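Local coordinates for protein alcohol dehydrogenase, zinc-containing (Thermotoga maritima, PDB 1VJ0) that binds two zinc ions per chain and probably catalyses the oxidation and reduction of alcohols and carbonyl compounds, as zinc-containing alcohol dehydrogenases do, at residues Y294-G298 with F321-W325; A186-Y190 with D269-E273; K90-E96 with P157-K163; L235-I239 with L345-L349. All blocks are in the same frame, centred on the assembly; numbering follows the deposited sequence.

Contact 1: Y294-G298 with F321-W325; sequences YSVAG and FKGIW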
loop_
_atom_site.group_PDB
_atom_site.type_symbol
_atom_site.label_atom_id
_atom_site.label_comp_id
_atom_site.label_asym_id
_atom_site.label_seq_id
_atom_site.Cartn_x
_atom_site.Cartn_y
_atom_site.Cartn_z
ATOM N N TYR A 294 -9.090 3.874 -12.475
ATOM C CA TYR A 294 -9.760 3.261 -13.597
ATOM C C TYR A 294 -9.035 1.953 -13.945
ATOM O O TYR A 294 -7.946 2.001 -14.469
ATOM C CB TYR A 294 -9.672 4.227 -14.753
ATOM C CG TYR A 294 -10.597 4.046 -15.932
ATOM C CD1 TYR A 294 -11.403 2.918 -16.115
ATOM C CD2 TYR A 294 -10.733 5.079 -16.814
ATOM C CE1 TYR A 294 -12.248 2.810 -17.223
ATOM C CE2 TYR A 294 -11.588 4.984 -17.908
ATOM C CZ TYR A 294 -12.346 3.843 -18.098
ATOM O OH TYR A 294 -13.201 3.816 -19.179
ATOM N N SER A 295 -9.642 0.800 -13.654
ATOM C CA SER A 295 -9.119 -0.500 -14.004
ATOM C C SER A 295 -9.674 -0.849 -15.355
ATOM O O SER A 295 -10.888 -0.890 -15.534
ATOM C CB SER A 295 -9.541 -1.616 -13.030
ATOM O OG SER A 295 -8.736 -1.565 -11.848
ATOM N N VAL A 296 -8.774 -1.134 -16.285
ATOM C CA VAL A 296 -9.131 -1.464 -17.642
ATOM C C VAL A 296 -8.871 -2.948 -17.869
ATOM O O VAL A 296 -7.728 -3.389 -17.966
ATOM C CB VAL A 296 -8.371 -0.582 -18.643
ATOM C CG1 VAL A 296 -8.815 -0.889 -20.014
ATOM C CG2 VAL A 296 -8.595 0.880 -18.315
ATOM N N ALA A 297 -9.948 -3.713 -17.989
ATOM C CA ALA A 297 -9.856 -5.191 -18.007
ATOM C C ALA A 297 -10.587 -5.858 -19.168
ATOM O O ALA A 297 -10.417 -7.033 -19.355
ATOM C CB ALA A 297 -10.329 -5.767 -16.709
ATOM N N GLY A 298 -11.376 -5.130 -19.961
ATOM C CA GLY A 298 -12.249 -5.814 -20.952
ATOM C C GLY A 298 -11.617 -5.925 -22.325
ATOM O O GLY A 298 -11.819 -6.901 -23.029
ATOM N N PHE A 321 -4.821 5.031 -14.225
ATOM C CA PHE A 321 -5.351 4.048 -15.189
ATOM C C PHE A 321 -4.514 2.805 -15.041
ATOM O O PHE A 321 -3.247 2.869 -15.074
ATOM C CB PHE A 321 -5.224 4.521 -16.650
ATOM C CG PHE A 321 -6.214 5.650 -17.042
ATOM C CD1 PHE A 321 -6.144 6.892 -16.447
ATOM C CD2 PHE A 321 -7.129 5.472 -18.073
ATOM C CE1 PHE A 321 -7.016 7.934 -16.836
ATOM C CE2 PHE A 321 -8.013 6.489 -18.415
ATOM C CZ PHE A 321 -7.943 7.713 -17.816
ATOM N N LYS A 322 -5.161 1.689 -14.790
ATOM C CA LYS A 322 -4.427 0.467 -14.486
ATOM C C LYS A 322 -4.932 -0.640 -15.386
ATOM O O LYS A 322 -6.079 -1.016 -15.261
ATOM C CB LYS A 322 -4.689 0.086 -13.023
ATOM C CG LYS A 322 -4.120 -1.233 -12.547
ATOM C CD LYS A 322 -2.622 -1.131 -12.369
ATOM C CE LYS A 322 -1.925 -2.445 -12.587
ATOM N NZ LYS A 322 -0.432 -2.282 -12.793
ATOM N N GLY A 323 -4.095 -1.167 -16.292
ATOM C CA GLY A 323 -4.534 -2.282 -17.109
ATOM C C GLY A 323 -4.484 -3.570 -16.301
ATOM O O GLY A 323 -3.591 -3.746 -15.453
ATOM N N ILE A 324 -5.410 -4.488 -16.592
ATOM C CA ILE A 324 -5.561 -5.742 -15.860
ATOM C C ILE A 324 -5.379 -6.945 -16.808
ATOM O O ILE A 324 -6.150 -7.118 -17.775
ATOM C CB ILE A 324 -6.958 -5.815 -15.150
ATOM C CG1 ILE A 324 -7.199 -4.583 -14.304
ATOM C CG2 ILE A 324 -7.092 -7.130 -14.368
ATOM C CD1 ILE A 324 -6.249 -4.383 -13.173
ATOM N N TRP A 325 -4.328 -7.722 -16.567
ATOM C CA TRP A 325 -4.049 -8.901 -17.345
ATOM C C TRP A 325 -4.379 -10.164 -16.517
ATOM O O TRP A 325 -3.717 -10.431 -15.509
ATOM C CB TRP A 325 -2.579 -8.944 -17.791
ATOM C CG TRP A 325 -2.336 -10.115 -18.684
ATOM C CD1 TRP A 325 -1.521 -11.195 -18.466
ATOM C CD2 TRP A 325 -2.943 -10.315 -19.931
ATOM N NE1 TRP A 325 -1.596 -12.060 -19.526
ATOM C CE2 TRP A 325 -2.462 -11.539 -20.446
ATOM C CE3 TRP A 325 -3.845 -9.556 -20.703
ATOM C CZ2 TRP A 325 -2.872 -12.051 -21.674
ATOM C CZ3 TRP A 325 -4.284 -10.080 -21.918
ATOM C CH2 TRP A 325 -3.774 -11.315 -22.397
HETATM O O HOH W 1 -8.051 -8.441 -19.051
#

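Contact 2: A186-Y190 with D269-E273; sequences AFDEY and DFILE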
loop_
_atom_site.group_PDB
_atom_site.type_symbol
_atom_site.label_atom_id
_atom_site.label_comp_id
_atom_site.label_asym_id
_atom_site.label_seq_id
_atom_site.Cartn_x
_atom_site.Cartn_y
_atom_site.Cartn_z
ATOM N N ALA A 186 -9.118 -6.829 -10.938
ATOM C CA ALA A 186 -9.332 -5.419 -11.194
ATOM C C ALA A 186 -9.639 -4.616 -9.974
ATOM O O ALA A 186 -9.204 -3.473 -9.851
ATOM C CB ALA A 186 -10.468 -5.258 -12.154
ATOM N N PHE A 187 -10.457 -5.189 -9.103
ATOM C CA PHE A 187 -10.823 -4.589 -7.821
ATOM C C PHE A 187 -9.707 -4.661 -6.808
ATOM O O PHE A 187 -9.503 -3.698 -6.035
ATOM C CB PHE A 187 -12.101 -5.240 -7.299
ATOM C CG PHE A 187 -13.349 -4.723 -7.970
ATOM C CD1 PHE A 187 -13.811 -5.285 -9.148
ATOM C CD2 PHE A 187 -14.089 -3.676 -7.389
ATOM C CE1 PHE A 187 -14.963 -4.784 -9.782
ATOM C CE2 PHE A 187 -15.238 -3.188 -7.982
ATOM C CZ PHE A 187 -15.664 -3.744 -9.235
ATOM N N ASP A 188 -8.937 -5.741 -6.845
ATOM C CA ASP A 188 -7.837 -5.957 -5.904
ATOM C C ASP A 188 -6.738 -4.929 -6.117
ATOM O O ASP A 188 -5.979 -4.660 -5.203
ATOM C CB ASP A 188 -7.249 -7.348 -6.116
ATOM C CG ASP A 188 -6.406 -7.810 -4.987
ATOM O OD1 ASP A 188 -6.900 -7.884 -3.832
ATOM O OD2 ASP A 188 -5.229 -8.181 -5.192
ATOM N N GLU A 189 -6.634 -4.361 -7.317
ATOM C CA GLU A 189 -5.590 -3.350 -7.579
ATOM C C GLU A 189 -5.888 -1.980 -6.927
ATOM O O GLU A 189 -4.992 -1.162 -6.772
ATOM C CB GLU A 189 -5.398 -3.162 -9.086
ATOM C CG GLU A 189 -4.761 -4.336 -9.777
ATOM C CD GLU A 189 -3.367 -4.637 -9.231
ATOM O OE1 GLU A 189 -2.541 -3.711 -9.057
ATOM O OE2 GLU A 189 -3.122 -5.797 -8.903
ATOM N N TYR A 190 -7.134 -1.732 -6.560
ATOM C CA TYR A 190 -7.534 -0.473 -5.894
ATOM C C TYR A 190 -6.895 -0.352 -4.488
ATOM O O TYR A 190 -7.069 -1.242 -3.674
ATOM C CB TYR A 190 -9.052 -0.462 -5.733
ATOM C CG TYR A 190 -9.606 0.860 -5.250
ATOM C CD1 TYR A 190 -9.475 2.005 -6.030
ATOM C CD2 TYR A 190 -10.333 0.947 -4.088
ATOM C CE1 TYR A 190 -10.007 3.213 -5.619
ATOM C CE2 TYR A 190 -10.883 2.157 -3.654
ATOM C CZ TYR A 190 -10.698 3.282 -4.407
ATOM O OH TYR A 190 -11.244 4.465 -4.020
ATOM N N ASP A 269 -15.305 7.130 -8.029
ATOM C CA ASP A 269 -14.056 6.838 -7.319
ATOM C C ASP A 269 -13.273 5.737 -8.064
ATOM O O ASP A 269 -12.032 5.757 -8.136
ATOM C CB ASP A 269 -14.441 6.354 -5.917
ATOM C CG ASP A 269 -15.219 7.405 -5.144
ATOM O OD1 ASP A 269 -14.720 8.572 -5.050
ATOM O OD2 ASP A 269 -16.343 7.202 -4.621
ATOM N N PHE A 270 -14.029 4.810 -8.678
ATOM C CA PHE A 270 -13.484 3.608 -9.272
ATOM C C PHE A 270 -14.346 3.214 -10.471
ATOM O O PHE A 270 -15.552 3.135 -10.375
ATOM C CB PHE A 270 -13.382 2.462 -8.233
ATOM C CG PHE A 270 -12.871 1.127 -8.809
ATOM C CD1 PHE A 270 -13.742 0.229 -9.447
ATOM C CD2 PHE A 270 -11.510 0.816 -8.789
ATOM C CE1 PHE A 270 -13.233 -0.987 -10.005
ATOM C CE2 PHE A 270 -11.021 -0.400 -9.298
ATOM C CZ PHE A 270 -11.896 -1.286 -9.910
ATOM N N ILE A 271 -13.699 3.038 -11.605
ATOM C CA ILE A 271 -14.350 2.547 -12.807
ATOM C C ILE A 271 -13.720 1.251 -13.291
ATOM O O ILE A 271 -12.503 1.134 -13.320
ATOM C CB ILE A 271 -14.304 3.623 -13.910
ATOM C CG1 ILE A 271 -14.898 4.929 -13.355
ATOM C CG2 ILE A 271 -15.083 3.180 -15.131
ATOM C CD1 ILE A 271 -15.019 6.033 -14.365
ATOM N N LEU A 272 -14.563 0.332 -13.785
ATOM C CA LEU A 272 -14.101 -0.884 -14.442
ATOM C C LEU A 272 -14.522 -0.848 -15.901
ATOM O O LEU A 272 -15.729 -0.760 -16.196
ATOM C CB LEU A 272 -14.731 -2.119 -13.790
ATOM C CG LEU A 272 -14.391 -3.445 -14.472
ATOM C CD1 LEU A 272 -12.903 -3.760 -14.311
ATOM C CD2 LEU A 272 -15.255 -4.517 -13.904
ATOM N N GLU A 273 -13.542 -0.881 -16.812
ATOM C CA GLU A 273 -13.826 -1.069 -18.216
ATOM C C GLU A 273 -14.005 -2.575 -18.412
ATOM O O GLU A 273 -13.038 -3.326 -18.228
ATOM C CB GLU A 273 -12.692 -0.542 -19.132
ATOM C CG GLU A 273 -13.072 -0.583 -20.613
ATOM C CD GLU A 273 -12.823 -1.967 -21.227
ATOM O OE1 GLU A 273 -11.688 -2.503 -21.001
ATOM O OE2 GLU A 273 -13.712 -2.501 -21.916
HETATM O O HOH W 2 -10.947 6.483 -5.717
#

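Contact 3: K90-E96 with P157-K163; sequences KRDLNGE and PETDVLK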
loop_
_atom_site.group_PDB
_atom_site.type_symbol
_atom_site.label_atom_id
_atom_site.label_comp_id
_atom_site.label_asym_id
_atom_site.label_seq_id
_atom_site.Cartn_x
_atom_site.Cartn_y
_atom_site.Cartn_z
ATOM N N LYS A 90 -1.157 -35.190 -4.212
ATOM C CA LYS A 90 -1.442 -33.792 -4.544
ATOM C C LYS A 90 -2.260 -33.143 -3.446
ATOM O O LYS A 90 -3.248 -33.660 -3.029
ATOM C CB LYS A 90 -2.138 -33.652 -5.895
ATOM C CG LYS A 90 -2.527 -32.211 -6.228
ATOM C CD LYS A 90 -1.333 -31.295 -6.468
ATOM C CE LYS A 90 -1.784 -29.883 -6.839
ATOM N NZ LYS A 90 -0.651 -28.826 -6.997
ATOM N N ARG A 91 -1.765 -32.025 -2.950
ATOM C CA ARG A 91 -2.460 -31.235 -1.961
ATOM C C ARG A 91 -3.077 -30.038 -2.615
ATOM O O ARG A 91 -2.490 -29.401 -3.526
ATOM C CB ARG A 91 -1.485 -30.732 -0.921
ATOM C CG ARG A 91 -0.995 -31.836 -0.059
ATOM C CD ARG A 91 -0.144 -31.350 1.041
ATOM N NE ARG A 91 0.548 -32.476 1.634
ATOM C CZ ARG A 91 0.082 -33.241 2.606
ATOM N NH1 ARG A 91 -1.110 -33.008 3.164
ATOM N NH2 ARG A 91 0.832 -34.252 3.050
ATOM N N ASP A 92 -4.265 -29.702 -2.153
ATOM C CA ASP A 92 -4.874 -28.451 -2.597
ATOM C C ASP A 92 -4.194 -27.267 -1.890
ATOM O O ASP A 92 -3.249 -27.460 -1.073
ATOM C CB ASP A 92 -6.403 -28.503 -2.423
ATOM C CG ASP A 92 -6.892 -28.078 -1.079
ATOM O OD1 ASP A 92 -6.113 -27.984 -0.072
ATOM O OD2 ASP A 92 -8.115 -27.814 -0.961
ATOM N N LEU A 93 -4.620 -26.051 -2.220
ATOM C CA LEU A 93 -3.962 -24.849 -1.674
ATOM C C LEU A 93 -4.057 -24.682 -0.145
ATOM O O LEU A 93 -3.297 -23.932 0.451
ATOM C CB LEU A 93 -4.511 -23.625 -2.341
ATOM C CG LEU A 93 -4.020 -23.412 -3.788
ATOM C CD1 LEU A 93 -5.034 -22.630 -4.612
ATOM C CD2 LEU A 93 -2.645 -22.730 -3.813
ATOM N N ASN A 94 -5.003 -25.371 0.490
ATOM C CA ASN A 94 -5.125 -25.351 1.954
ATOM C C ASN A 94 -4.368 -26.481 2.618
ATOM O O ASN A 94 -4.374 -26.595 3.862
ATOM C CB ASN A 94 -6.593 -25.377 2.377
ATOM C CG ASN A 94 -7.319 -24.099 2.013
ATOM O OD1 ASN A 94 -6.781 -22.978 2.184
ATOM N ND2 ASN A 94 -8.531 -24.238 1.476
ATOM N N GLY A 95 -3.702 -27.309 1.804
ATOM C CA GLY A 95 -2.889 -28.380 2.292
ATOM C C GLY A 95 -3.586 -29.717 2.335
ATOM O O GLY A 95 -3.025 -30.686 2.864
ATOM N N GLU A 96 -4.811 -29.809 1.836
ATOM C CA GLU A 96 -5.541 -31.064 2.004
ATOM C C GLU A 96 -5.183 -31.987 0.871
ATOM O O GLU A 96 -5.245 -31.607 -0.288
ATOM C CB GLU A 96 -7.060 -30.888 1.975
ATOM C CG GLU A 96 -7.650 -29.879 2.933
ATOM C CD GLU A 96 -9.166 -30.044 2.914
ATOM O OE1 GLU A 96 -9.661 -31.203 3.131
ATOM O OE2 GLU A 96 -9.851 -29.048 2.641
ATOM N N PRO A 157 1.053 -31.609 -11.906
ATOM C CA PRO A 157 1.257 -31.464 -10.455
ATOM C C PRO A 157 1.362 -30.024 -10.029
ATOM O O PRO A 157 1.019 -29.681 -8.909
ATOM C CB PRO A 157 2.562 -32.252 -10.189
ATOM C CG PRO A 157 3.244 -32.406 -11.525
ATOM C CD PRO A 157 2.120 -32.409 -12.529
ATOM N N GLU A 158 1.806 -29.165 -10.930
ATOM C CA GLU A 158 2.000 -27.752 -10.625
ATOM C C GLU A 158 0.689 -26.966 -10.571
ATOM O O GLU A 158 0.688 -25.805 -10.175
ATOM C CB GLU A 158 2.905 -27.116 -11.679
ATOM C CG GLU A 158 4.308 -27.658 -11.652
ATOM C CD GLU A 158 4.499 -28.886 -12.501
ATOM O OE1 GLU A 158 3.550 -29.334 -13.153
ATOM O OE2 GLU A 158 5.625 -29.404 -12.500
ATOM N N THR A 159 -0.407 -27.557 -11.036
ATOM C CA THR A 159 -1.685 -26.896 -10.966
ATOM C C THR A 159 -2.111 -26.526 -9.512
ATOM O O THR A 159 -2.101 -27.366 -8.570
ATOM C CB THR A 159 -2.793 -27.822 -11.517
ATOM O OG1 THR A 159 -2.444 -28.321 -12.814
ATOM C CG2 THR A 159 -4.105 -27.058 -11.676
ATOM N N ASP A 160 -2.574 -25.291 -9.374
ATOM C CA ASP A 160 -3.220 -24.867 -8.130
ATOM C C ASP A 160 -4.672 -25.311 -8.098
ATOM O O ASP A 160 -5.498 -24.954 -8.940
ATOM C CB ASP A 160 -3.073 -23.364 -7.938
ATOM C CG ASP A 160 -1.594 -22.935 -7.911
ATOM O OD1 ASP A 160 -0.756 -23.599 -7.269
ATOM O OD2 ASP A 160 -1.181 -21.986 -8.566
ATOM N N VAL A 161 -4.971 -26.105 -7.067
ATOM C CA VAL A 161 -6.258 -26.734 -6.917
ATOM C C VAL A 161 -6.874 -26.306 -5.594
ATOM O O VAL A 161 -6.181 -26.076 -4.573
ATOM C CB VAL A 161 -6.082 -28.275 -6.953
ATOM C CG1 VAL A 161 -7.415 -28.969 -6.803
ATOM C CG2 VAL A 161 -5.376 -28.707 -8.265
ATOM N N LEU A 162 -8.204 -26.264 -5.594
ATOM C CA LEU A 162 -8.984 -26.072 -4.387
ATOM C C LEU A 162 -10.131 -27.114 -4.376
ATOM O O LEU A 162 -10.880 -27.181 -5.325
ATOM C CB LEU A 162 -9.578 -24.679 -4.441
ATOM C CG LEU A 162 -9.932 -23.892 -3.199
ATOM C CD1 LEU A 162 -8.752 -23.837 -2.223
ATOM C CD2 LEU A 162 -10.378 -22.455 -3.570
ATOM N N LYS A 163 -10.195 -27.911 -3.307
ATOM C CA LYS A 163 -11.287 -28.803 -2.995
ATOM C C LYS A 163 -12.516 -27.985 -2.658
ATOM O O LYS A 163 -12.423 -26.995 -1.918
ATOM C CB LYS A 163 -11.006 -29.614 -1.733
ATOM C CG LYS A 163 -10.440 -30.941 -1.936
ATOM C CD LYS A 163 -10.083 -31.601 -0.594
ATOM C CE LYS A 163 -11.294 -32.268 0.020
ATOM N NZ LYS A 163 -10.872 -32.893 1.342
HETATM O O HOH W 3 -2.893 -27.064 -5.146
#

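Contact 4: L235-I239 with L345-L349; sequences LAEEI and LLSKL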
loop_
_atom_site.group_PDB
_atom_site.type_symbol
_atom_site.label_atom_id
_atom_site.label_comp_id
_atom_site.label_asym_id
_atom_site.label_seq_id
_atom_site.Cartn_x
_atom_site.Cartn_y
_atom_site.Cartn_z
ATOM N N LEU A 235 -30.522 -7.595 -15.431
ATOM C CA LEU A 235 -29.782 -8.581 -14.677
ATOM C C LEU A 235 -28.821 -7.897 -13.704
ATOM O O LEU A 235 -28.767 -8.277 -12.559
ATOM C CB LEU A 235 -29.027 -9.514 -15.615
ATOM C CG LEU A 235 -28.229 -10.637 -14.996
ATOM C CD1 LEU A 235 -29.110 -11.492 -14.101
ATOM C CD2 LEU A 235 -27.682 -11.485 -16.124
ATOM N N ALA A 236 -28.122 -6.849 -14.138
ATOM C CA ALA A 236 -27.195 -6.142 -13.276
ATOM C C ALA A 236 -27.908 -5.600 -12.053
ATOM O O ALA A 236 -27.384 -5.729 -10.961
ATOM C CB ALA A 236 -26.508 -5.011 -14.009
ATOM N N GLU A 237 -29.099 -5.028 -12.234
ATOM C CA GLU A 237 -29.936 -4.611 -11.092
ATOM C C GLU A 237 -30.333 -5.757 -10.170
ATOM O O GLU A 237 -30.294 -5.629 -8.938
ATOM C CB GLU A 237 -31.231 -3.937 -11.588
ATOM C CG GLU A 237 -30.964 -2.582 -12.273
ATOM C CD GLU A 237 -32.149 -2.024 -13.048
ATOM O OE1 GLU A 237 -33.201 -2.703 -13.122
ATOM O OE2 GLU A 237 -31.998 -0.909 -13.613
ATOM N N GLU A 238 -30.748 -6.865 -10.756
ATOM C CA GLU A 238 -31.094 -8.041 -9.969
ATOM C C GLU A 238 -29.947 -8.600 -9.121
ATOM O O GLU A 238 -30.211 -9.229 -8.087
ATOM C CB GLU A 238 -31.614 -9.115 -10.875
ATOM C CG GLU A 238 -32.995 -8.749 -11.386
ATOM C CD GLU A 238 -33.602 -9.776 -12.299
ATOM O OE1 GLU A 238 -32.923 -10.796 -12.600
ATOM O OE2 GLU A 238 -34.766 -9.552 -12.693
ATOM N N ILE A 239 -28.696 -8.382 -9.510
ATOM C CA ILE A 239 -27.559 -8.952 -8.729
ATOM C C ILE A 239 -26.821 -7.887 -7.911
ATOM O O ILE A 239 -25.758 -8.167 -7.318
ATOM C CB ILE A 239 -26.579 -9.781 -9.600
ATOM C CG1 ILE A 239 -25.812 -8.899 -10.577
ATOM C CG2 ILE A 239 -27.299 -10.969 -10.333
ATOM C CD1 ILE A 239 -24.936 -9.677 -11.486
ATOM N N LEU A 345 -27.316 -15.509 -6.898
ATOM C CA LEU A 345 -27.232 -14.361 -7.810
ATOM C C LEU A 345 -26.458 -14.716 -9.053
ATOM O O LEU A 345 -26.926 -14.483 -10.143
ATOM C CB LEU A 345 -26.603 -13.145 -7.108
ATOM C CG LEU A 345 -27.523 -12.644 -5.969
ATOM C CD1 LEU A 345 -26.838 -11.433 -5.399
ATOM C CD2 LEU A 345 -28.893 -12.324 -6.407
ATOM N N LEU A 346 -25.269 -15.300 -8.891
ATOM C CA LEU A 346 -24.396 -15.560 -10.034
ATOM C C LEU A 346 -24.916 -16.665 -10.942
ATOM O O LEU A 346 -24.573 -16.682 -12.117
ATOM C CB LEU A 346 -22.968 -15.841 -9.589
ATOM C CG LEU A 346 -22.344 -14.598 -8.901
ATOM C CD1 LEU A 346 -21.083 -14.929 -8.114
ATOM C CD2 LEU A 346 -22.004 -13.563 -9.954
ATOM N N SER A 347 -25.780 -17.554 -10.445
ATOM C CA SER A 347 -26.333 -18.573 -11.343
ATOM C C SER A 347 -27.227 -17.920 -12.385
ATOM O O SER A 347 -27.481 -18.526 -13.420
ATOM C CB SER A 347 -27.114 -19.699 -10.640
ATOM O OG SER A 347 -28.167 -19.184 -9.845
ATOM N N LYS A 348 -27.719 -16.710 -12.120
ATOM C CA LYS A 348 -28.524 -16.018 -13.096
ATOM C C LYS A 348 -27.796 -15.728 -14.441
ATOM O O LYS A 348 -28.433 -15.469 -15.456
ATOM C CB LYS A 348 -29.087 -14.715 -12.495
ATOM C CG LYS A 348 -30.025 -14.915 -11.271
ATOM C CD LYS A 348 -30.544 -13.564 -10.762
ATOM C CE LYS A 348 -31.342 -13.725 -9.488
ATOM N NZ LYS A 348 -32.653 -14.396 -9.742
ATOM N N LEU A 349 -26.490 -15.739 -14.444
ATOM C CA LEU A 349 -25.703 -15.486 -15.621
ATOM C C LEU A 349 -25.712 -16.679 -16.589
ATOM O O LEU A 349 -25.488 -16.504 -17.780
ATOM C CB LEU A 349 -24.275 -15.175 -15.220
ATOM C CG LEU A 349 -23.941 -13.759 -14.770
ATOM C CD1 LEU A 349 -24.725 -13.331 -13.564
ATOM C CD2 LEU A 349 -22.456 -13.666 -14.451
#

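Contact 1: Y294-G298 with F321-W325
Y294-V296 and F321-G323 are neighbouring strands whose axes come within 4.6 Å and which run parallel with their directions 24° apart. Three backbone hydrogen bonds join them: K322 N to Y294 O, V296 N to K322 O and I324 N to V296 O. The middle bond, V296 N to K322 O, is 2.9 Å long and nearly straight. The last, from I324 N to V296 O, is more bent, where both chains leave the sheet. There water 1 takes over and donates to both A297 O and I324 O.

Y294 and F321 point to the same face of the sheet. Their rings meet obliquely, with planes 42° apart and Y294 CD2 3.5 Å from F321 CE2. Y294 CB lies over one face of the F321 ring. The Y294 ring swings away from its own N (chi1 -163°), and V296 CG2 sits 4.1 Å above one of its faces. Its hydroxyl goes on to Q202.

These are the last two strands of the parallel six-stranded sheet of the Rossmann-type domain. F321 and K322 also pair antiparallel with a strand of the second subunit, which carries the sheet across the interface. K322 turns its NZ to N318 and T320 of that subunit.

On the other face S295 lies beside I324. S295 OG is bonded to A186 O, and I324 CD1 packs 4.0 Å from that hydroxyl oxygen. Past the strand ends, A297 CB touches I324 CB at 3.7 Å. The side chain of A297 is about 11 Å from that of the zinc ligand C178.

Contact 2: A186-Y190 with D269-E273
F270 puts its ring between F187 and Y190 and meets each at a different angle. CG of F270 stands opposite its own backbone N (chi1 177°), which carries the ring off the strand toward A186-Y190. Toward F187 the meeting is oblique. The planes are 34° apart, and F270 CE1 lies over one face of the F187 ring, 3.6 Å from F187 CE2. Toward Y190 the ring planes are steep, at 78°. This is an offset edge-to-face pair in which the edge of F270 faces the Y190 ring, with F270 CD2 3.6 Å from Y190 CD1. The far edge of F270 meets the backbone: A186 O lies in the ring plane, 3.5 Å from F270 CZ.

L272, two residues along the strand, packs beside F187. Its CD1 touches A186 CB at 3.6 Å, and its CD2 reaches F187 CE1. The rings of F187, Y190 and F270 form an aromatic cluster, which F194 also joins. It packs the C-terminal part of helix 170-188 against strand 268-273 of the Rossmann-type sheet.

On the polar side, water 2 lies in the plane of the Y190 ring at its edge. It is bonded to Y190 OH and donates to D269 O at 2.7 Å. Y190 OH also bonds K197. The contact is therefore held mainly by ring and methyl packing, while the buried Y190 OH is satisfied by water 2 and K197.

Contact 3: K90-E96 with P157-K163
K90 reaches the backbone carbonyls of P157 and T159. The K90 chain is bent at chi2 (68°) and extended beyond. CB and CG carry it off the backbone. CD comes 3.8 Å from P157 O. CE passes V161 CG2 at 4.0 Å and lies close to both carbonyl oxygens. NZ then donates to T159 O at 2.6 Å and to P157 O at 2.7 Å. The two bonds tie both ends of P157-T159 to one ammonium group, and water 3 adds only a weak one. D160 OD1 lies nearby without touching NZ. It forms a salt bridge with K119 of the fourth subunit, while OD2 bonds T329 OG1.

Further along, D92 works in two directions. Its OD2 accepts from K163 N through the anti lone pair. Its OD1 takes N94 N and E96 N from opposite faces of the carboxylate plane, which holds the group firmly. L93 N meets V161 O nearly in line with the C=O bond, and the L93 side chain lies against D160 CB. K163 NZ closes the far end with a salt bridge of 2.7 Å to E96 OE1, approached from above the carboxylate plane.

N94 OD1 leaves the contact for R266 of the third subunit. The D92-G95 segment is a type I beta turn, and D92 with N94 N forms an Asx turn. This turn docks on strand 161-164 in the GroES-like domain of the zinc-dependent alcohol dehydrogenases.

Contact 4: L235-I239 with L345-L349
L235 and I239, one helical turn apart, present their side chains to L345, K348 and L349 on the second segment. One bump is the branched end of L235. Its CG is opposite its backbone N (chi1 -178°), which sends the methyls across the gap. CD1 presses on K348 CB at 3.6 Å, beside the start of the lysine chain. CD2 turns the other way and meets L349 CD1 at 4.3 Å.

I239 makes the second and larger bump. Its CG2 settles over the L345 backbone, 3.5 Å from L345 O and 4.0 Å from L345 CB. It also comes near K348 CD, so the methyl sits in the hollow between L345 and K348. I239 CD1 points the other way and touches L349 CD1 at 4.2 Å. L349 CD1 thus meets both L235 and I239.

L345 answers from its own side. It slides past I239 in the opposite direction, and its CD2 comes 3.8 Å from E238 O, while CD1 lies near I239 O. These are methyl contacts with carbonyl oxygens at the end of helix 230-238.

At the charged side chains, E238 OE1 lies 4.1 Å from K348 CD, and the two chains cross at about a right angle. E238 OE1 and K348 NZ stay 4.6 Å apart, too far for a salt bridge, though their opposite charges may still attract weakly.

L235 also rests on L209 of helix 206-217, and L349 on M175 of helix 170-188. The arrangement is plain packing: the end of helix 230-238, in the Rossmann-type domain, meets helix 343-346 and the residues after it, which keep helical backbone angles.

Overall arrangement
From the N terminus, contact 3 closes first. It joins 90-96 to 157-163 within the GroES-like domain, before helix 170-188 begins. Contact 2 opens in the C-terminal part of that helix and closes on strand 268-273. Contact 4 opens inside this loop, at 235-239, and closes later at 345-349, so the two cross. Contact 1 closes the short loop from 294-298 to 321-325 and is nested within contact 4. Contacts 1 and 2 touch through neighbouring strands 268-273 and 292-296 of one parallel sheet, with G298 N probably bonded to E273 OE1. Contact 4 joins helical segments about 23 Å from contact 1, and contact 3 lies about 29 Å from contacts 1 and 2, centre to centre.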